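Siderophore enterobactin esterase (PDB 6GUO) hydrolyses the ester bonds of the bacterial siderophore enterobactin, a step required for releasing its iron inside the fungal cell. Local coordinates at residues A[54-59]-A[85-90]; A[159-164]-A[183-188]. One frame throughout, in Å; residues are numbered along the deposited sequence.

Interaction 1: A[54-59]-A[85-90]; sequences AVYLVD and VVIAIG
Residues 54-59 and 85-90 pair as neighbouring parallel strands deep in the central sheet of an alpha/beta-hydrolase, Tyr56 lying beside Ile87 and Leu57 beside Ala88. Four backbone hydrogen bonds hold them: Val55 N and Leu57 N donate to Val85 O and Ile87 O of the neighbouring strand, and Val55 O and Leu57 O accept the N-H of Ile87 and Ile89; the bond from Ile89 N to Leu57 O measures 2.8 Å. Beyond it Asp59 N and Ile89 O stand 3.7 Å apart, and a water links them, accepting from Asp59 N at 3.0 Å and donating to Ile89 O at 2.9 Å. On one face the Tyr56 ring lies alongside Ile87. The isoleucine sets CG1 anti to its carbonyl carbon (chi1 -53°), and its CD1 makes a CH-pi contact over one face of the ring, 3.8 Å from the Tyr56 centroid. Ile87 CB meets Tyr56 CD1 at 3.6 Å, while Ile89 CD1 comes to the ring edge, near its plane. On the other face Leu57 CD1 reaches diagonally back to Val86 CG1, 3.6 Å away, and Val55 CG1 rests against Val86 CG2. The Asp59 carboxylate turns from the pair to a salt bridge with Arg102. Helix 131-150 covers the Tyr56 and Ile87 face, helix 60-77 packs on Leu57, Val86 and Ala88, and strands 156-164 and 31-36 flank the pair within the sheet.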
loop_
_atom_site.group_PDB
_atom_site.type_symbol
_atom_site.label_atom_id
_atom_site.label_comp_id
_atom_site.label_asym_id
_atom_site.label_seq_id
_atom_site.Cartn_x
_atom_site.Cartn_y
_atom_site.Cartn_z
ATOM N N ALA A 54 -7.510 -12.624 -11.238
ATOM C CA ALA A 54 -7.571 -11.224 -11.649
ATOM C C ALA A 54 -8.291 -10.383 -10.610
ATOM O O ALA A 54 -9.269 -10.831 -10.014
ATOM C CB ALA A 54 -8.262 -11.100 -12.996
ATOM N N VAL A 55 -7.800 -9.165 -10.400
ATOM C CA VAL A 55 -8.472 -8.204 -9.542
ATOM C C VAL A 55 -8.713 -6.936 -10.350
ATOM O O VAL A 55 -7.795 -6.407 -10.989
ATOM C CB VAL A 55 -7.715 -7.930 -8.218
ATOM C CG1 VAL A 55 -6.318 -7.367 -8.441
ATOM C CG2 VAL A 55 -8.539 -7.019 -7.318
ATOM N N TYR A 56 -9.971 -6.498 -10.341
ATOM C CA TYR A 56 -10.419 -5.298 -11.031
ATOM C C TYR A 56 -10.607 -4.196 -9.996
ATOM O O TYR A 56 -11.242 -4.414 -8.964
ATOM C CB TYR A 56 -11.718 -5.582 -11.802
ATOM C CG TYR A 56 -11.482 -6.483 -12.993
ATOM C CD1 TYR A 56 -11.356 -5.956 -14.276
ATOM C CD2 TYR A 56 -11.341 -7.862 -12.834
ATOM C CE1 TYR A 56 -11.109 -6.773 -15.369
ATOM C CE2 TYR A 56 -11.092 -8.688 -13.923
ATOM C CZ TYR A 56 -10.984 -8.139 -15.188
ATOM O OH TYR A 56 -10.732 -8.948 -16.269
ATOM N N LEU A 57 -10.044 -3.021 -10.272
ATOM C CA LEU A 57 -10.061 -1.899 -9.341
ATOM C C LEU A 57 -10.767 -0.702 -9.969
ATOM O O LEU A 57 -10.404 -0.290 -11.060
ATOM C CB LEU A 57 -8.632 -1.487 -8.987
ATOM C CG LEU A 57 -7.611 -2.563 -8.614
ATOM C CD1 LEU A 57 -6.224 -1.941 -8.525
ATOM C CD2 LEU A 57 -7.981 -3.217 -7.302
ATOM N N VAL A 58 -11.760 -0.147 -9.273
ATOM C CA VAL A 58 -12.327 1.159 -9.665
ATOM C C VAL A 58 -11.593 2.250 -8.883
ATOM O O VAL A 58 -10.900 1.943 -7.923
ATOM C CB VAL A 58 -13.860 1.217 -9.528
ATOM C CG1 VAL A 58 -14.489 0.193 -10.465
ATOM C CG2 VAL A 58 -14.331 1.014 -8.091
ATOM N N ASP A 59 -11.715 3.509 -9.306
ATOM C CA ASP A 59 -10.735 4.567 -8.948
ATOM C C ASP A 59 -9.324 4.085 -9.278
ATOM O O ASP A 59 -8.395 4.182 -8.459
ATOM C CB ASP A 59 -10.802 4.977 -7.470
ATOM C CG ASP A 59 -12.096 5.653 -7.102
ATOM O OD1 ASP A 59 -12.567 6.530 -7.863
ATOM O OD2 ASP A 59 -12.633 5.341 -6.020
ATOM N N VAL A 85 -3.353 -10.926 -12.168
ATOM C CA VAL A 85 -3.335 -9.760 -13.043
ATOM C C VAL A 85 -4.171 -8.659 -12.390
ATOM O O VAL A 85 -5.263 -8.924 -11.888
ATOM C CB VAL A 85 -3.875 -10.120 -14.450
ATOM C CG1 VAL A 85 -4.042 -8.884 -15.331
ATOM C CG2 VAL A 85 -2.949 -11.119 -15.121
ATOM N N VAL A 86 -3.651 -7.432 -12.397
ATOM C CA VAL A 86 -4.365 -6.266 -11.877
ATOM C C VAL A 86 -4.879 -5.473 -13.065
ATOM O O VAL A 86 -4.123 -5.188 -13.995
ATOM C CB VAL A 86 -3.455 -5.359 -11.024
ATOM C CG1 VAL A 86 -4.216 -4.142 -10.508
ATOM C CG2 VAL A 86 -2.863 -6.141 -9.863
ATOM N N ILE A 87 -6.165 -5.139 -13.018
ATOM C CA ILE A 87 -6.817 -4.309 -14.024
ATOM C C ILE A 87 -7.453 -3.124 -13.307
ATOM O O ILE A 87 -8.447 -3.272 -12.596
ATOM C CB ILE A 87 -7.872 -5.101 -14.820
ATOM C CG1 ILE A 87 -7.259 -6.387 -15.397
ATOM C CG2 ILE A 87 -8.447 -4.219 -15.929
ATOM C CD1 ILE A 87 -7.425 -7.625 -14.539
ATOM N N ALA A 88 -6.857 -1.947 -13.485
ATOM C CA ALA A 88 -7.323 -0.733 -12.841
ATOM C C ALA A 88 -8.085 0.083 -13.866
ATOM O O ALA A 88 -7.542 0.403 -14.912
ATOM C CB ALA A 88 -6.142 0.053 -12.307
ATOM N N ILE A 89 -9.346 0.391 -13.571
ATOM C CA ILE A 89 -10.187 1.176 -14.476
ATOM C C ILE A 89 -10.294 2.584 -13.910
ATOM O O ILE A 89 -10.900 2.809 -12.849
ATOM C CB ILE A 89 -11.580 0.560 -14.694
ATOM C CG1 ILE A 89 -11.462 -0.909 -15.130
ATOM C CG2 ILE A 89 -12.347 1.344 -15.761
ATOM C CD1 ILE A 89 -11.638 -1.902 -14.011
ATOM N N GLY A 90 -9.685 3.521 -14.628
ATOM C CA GLY A 90 -9.591 4.902 -14.200
ATOM C C GLY A 90 -9.762 5.860 -15.356
ATOM O O GLY A 90 -10.493 5.578 -16.311
HETATM O O HOH W 1 -13.200 4.155 -11.780
#

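Interaction 2: A[159-164]-A[183-188]; sequences TALFGH and DVYLAA
Phe162 and Leu186 meet at about a right angle, the aromatic ring running across the base of the leucine so that Phe162 CD1 lies 3.5 Å from Leu186 CB. With CG anti to its backbone N (chi1 178°), the phenylalanine extends along the sheet and carries its far end to the next residue on that face, where Phe162 CZ sits 3.6 Å from Ala188 CB. Behind it, Ala160 CB touches Val184 CB; ahead, His164 places CD2 3.6 Å from Ala188 O. On the other face Leu161 CD2 approaches Tyr185 CD1 at 4.4 Å, while the Tyr185 hydroxyl hydrogen-bonds to Pro179 O and Phe182 N. Just before strand 184-188 begins, Asp183 turns its carboxylate back across Thr159: OD2 takes the Thr159 N-H at 2.9 Å through its anti lone pair, joined by a weak bond from Thr159 OG1. Thr159 O in turn receives Val184 N at 3.1 Å. The backbone hydrogen bonds of a parallel pair continue as far as the one from Ala188 N to Gly163 O. Helix 288-301 packs on the Phe162 side and helix 166-177 on the Tyr185 side. Two parallel strands joined through a helix form a beta-alpha-beta unit, and Gly163, near the end of strand 156-164, begins a GxSxG sequence that runs into helix 166-177, consistent with the nucleophile elbow of alpha/beta-hydrolases.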
loop_
_atom_site.group_PDB
_atom_site.type_symbol
_atom_site.label_atom_id
_atom_site.label_comp_id
_atom_site.label_asym_id
_atom_site.label_seq_id
_atom_site.Cartn_x
_atom_site.Cartn_y
_atom_site.Cartn_z
ATOM N N THR A 159 -11.986 -14.105 -10.144
ATOM C CA THR A 159 -12.009 -12.665 -10.410
ATOM C C THR A 159 -12.530 -11.913 -9.196
ATOM O O THR A 159 -13.420 -12.394 -8.489
ATOM C CB THR A 159 -12.865 -12.304 -11.638
ATOM O OG1 THR A 159 -14.219 -12.717 -11.426
ATOM C CG2 THR A 159 -12.303 -12.971 -12.884
ATOM N N ALA A 160 -11.965 -10.734 -8.958
ATOM C CA ALA A 160 -12.362 -9.897 -7.838
ATOM C C ALA A 160 -12.582 -8.460 -8.283
ATOM O O ALA A 160 -11.944 -7.993 -9.230
ATOM C CB ALA A 160 -11.308 -9.944 -6.747
ATOM N N LEU A 161 -13.489 -7.782 -7.587
ATOM C CA LEU A 161 -13.728 -6.349 -7.743
ATOM C C LEU A 161 -13.443 -5.661 -6.413
ATOM O O LEU A 161 -14.049 -6.009 -5.393
ATOM C CB LEU A 161 -15.180 -6.089 -8.142
ATOM C CG LEU A 161 -15.625 -4.621 -8.283
ATOM C CD1 LEU A 161 -14.856 -3.896 -9.381
ATOM C CD2 LEU A 161 -17.122 -4.561 -8.536
ATOM N N PHE A 162 -12.551 -4.669 -6.439
ATOM C CA PHE A 162 -12.288 -3.816 -5.282
ATOM C C PHE A 162 -12.680 -2.383 -5.588
ATOM O O PHE A 162 -12.358 -1.864 -6.649
ATOM C CB PHE A 162 -10.810 -3.854 -4.894
ATOM C CG PHE A 162 -10.463 -2.958 -3.730
ATOM C CD1 PHE A 162 -10.334 -3.474 -2.451
ATOM C CD2 PHE A 162 -10.271 -1.588 -3.915
ATOM C CE1 PHE A 162 -10.016 -2.652 -1.381
ATOM C CE2 PHE A 162 -9.957 -0.763 -2.847
ATOM C CZ PHE A 162 -9.832 -1.297 -1.579
ATOM N N GLY A 163 -13.341 -1.751 -4.625
ATOM C CA GLY A 163 -13.595 -0.318 -4.648
ATOM C C GLY A 163 -13.638 0.253 -3.238
ATOM O O GLY A 163 -13.995 -0.451 -2.291
ATOM N N HIS A 164 -13.253 1.524 -3.115
ATOM C CA HIS A 164 -13.285 2.272 -1.860
ATOM C C HIS A 164 -14.247 3.458 -1.973
ATOM O O HIS A 164 -14.310 4.101 -3.021
ATOM C CB HIS A 164 -11.885 2.771 -1.497
ATOM C CG HIS A 164 -11.850 3.666 -0.294
ATOM N ND1 HIS A 164 -11.946 5.037 -0.384
ATOM C CD2 HIS A 164 -11.712 3.385 1.023
ATOM C CE1 HIS A 164 -11.877 5.559 0.828
ATOM N NE2 HIS A 164 -11.735 4.579 1.697
ATOM N N ASP A 183 -16.328 -13.150 -8.687
ATOM C CA ASP A 183 -16.335 -14.188 -7.645
ATOM C C ASP A 183 -16.255 -13.572 -6.250
ATOM O O ASP A 183 -16.910 -14.048 -5.311
ATOM C CB ASP A 183 -15.172 -15.155 -7.849
ATOM C CG ASP A 183 -15.252 -15.878 -9.171
ATOM O OD1 ASP A 183 -16.268 -16.559 -9.398
ATOM O OD2 ASP A 183 -14.316 -15.757 -9.991
ATOM N N VAL A 184 -15.461 -12.507 -6.141
ATOM C CA VAL A 184 -15.140 -11.860 -4.873
ATOM C C VAL A 184 -15.364 -10.356 -4.993
ATOM O O VAL A 184 -14.957 -9.743 -5.975
ATOM C CB VAL A 184 -13.672 -12.126 -4.489
ATOM C CG1 VAL A 184 -13.338 -11.503 -3.137
ATOM C CG2 VAL A 184 -13.399 -13.624 -4.465
ATOM N N TYR A 185 -16.017 -9.782 -3.985
ATOM C CA TYR A 185 -16.272 -8.347 -3.909
ATOM C C TYR A 185 -15.583 -7.812 -2.672
ATOM O O TYR A 185 -15.740 -8.352 -1.579
ATOM C CB TYR A 185 -17.767 -8.066 -3.846
ATOM C CG TYR A 185 -18.504 -8.618 -5.039
ATOM C CD1 TYR A 185 -18.837 -7.803 -6.114
ATOM C CD2 TYR A 185 -18.850 -9.970 -5.105
ATOM C CE1 TYR A 185 -19.504 -8.312 -7.217
ATOM C CE2 TYR A 185 -19.516 -10.486 -6.202
ATOM C CZ TYR A 185 -19.838 -9.650 -7.255
ATOM O OH TYR A 185 -20.493 -10.162 -8.348
ATOM N N LEU A 186 -14.808 -6.756 -2.862
ATOM C CA LEU A 186 -14.054 -6.132 -1.792
ATOM C C LEU A 186 -14.559 -4.699 -1.722
ATOM O O LEU A 186 -14.204 -3.863 -2.551
ATOM C CB LEU A 186 -12.557 -6.210 -2.095
ATOM C CG LEU A 186 -12.013 -7.614 -2.378
ATOM C CD1 LEU A 186 -10.606 -7.527 -2.939
ATOM C CD2 LEU A 186 -12.031 -8.475 -1.122
ATOM N N ALA A 187 -15.443 -4.452 -0.758
ATOM C CA ALA A 187 -16.087 -3.157 -0.579
ATOM C C ALA A 187 -15.467 -2.463 0.631
ATOM O O ALA A 187 -15.820 -2.756 1.775
ATOM C CB ALA A 187 -17.583 -3.341 -0.387
ATOM N N ALA A 188 -14.550 -1.542 0.361
ATOM C CA ALA A 188 -13.802 -0.833 1.399
ATOM C C ALA A 188 -14.453 0.517 1.686
ATOM O O ALA A 188 -14.675 1.310 0.772
ATOM C CB ALA A 188 -12.360 -0.657 0.958
#

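Read from the N terminus, the two contacts come in series, neither nested nor crossed. Interaction 1 closes first, bringing strand 83-90 back beside strand 52-58 after the excursion through helix 60-77. The chain then passes through helices 102-106 and 131-150 before strand 156-164 inserts on the other side of strand 52-58. Interaction 2 closes a second beta-alpha-beta unit, returning through helix 166-177 to strand 184-188. The two pairs are joined directly: Tyr56 N lies 2.7 Å from Ala160 O and Tyr56 O 2.9 Å from Phe162 N, both probable hydrogen bonds. Together they form four consecutive parallel strands, ordered 83-90, 52-58, 156-164, 184-188, at the middle of the sheet.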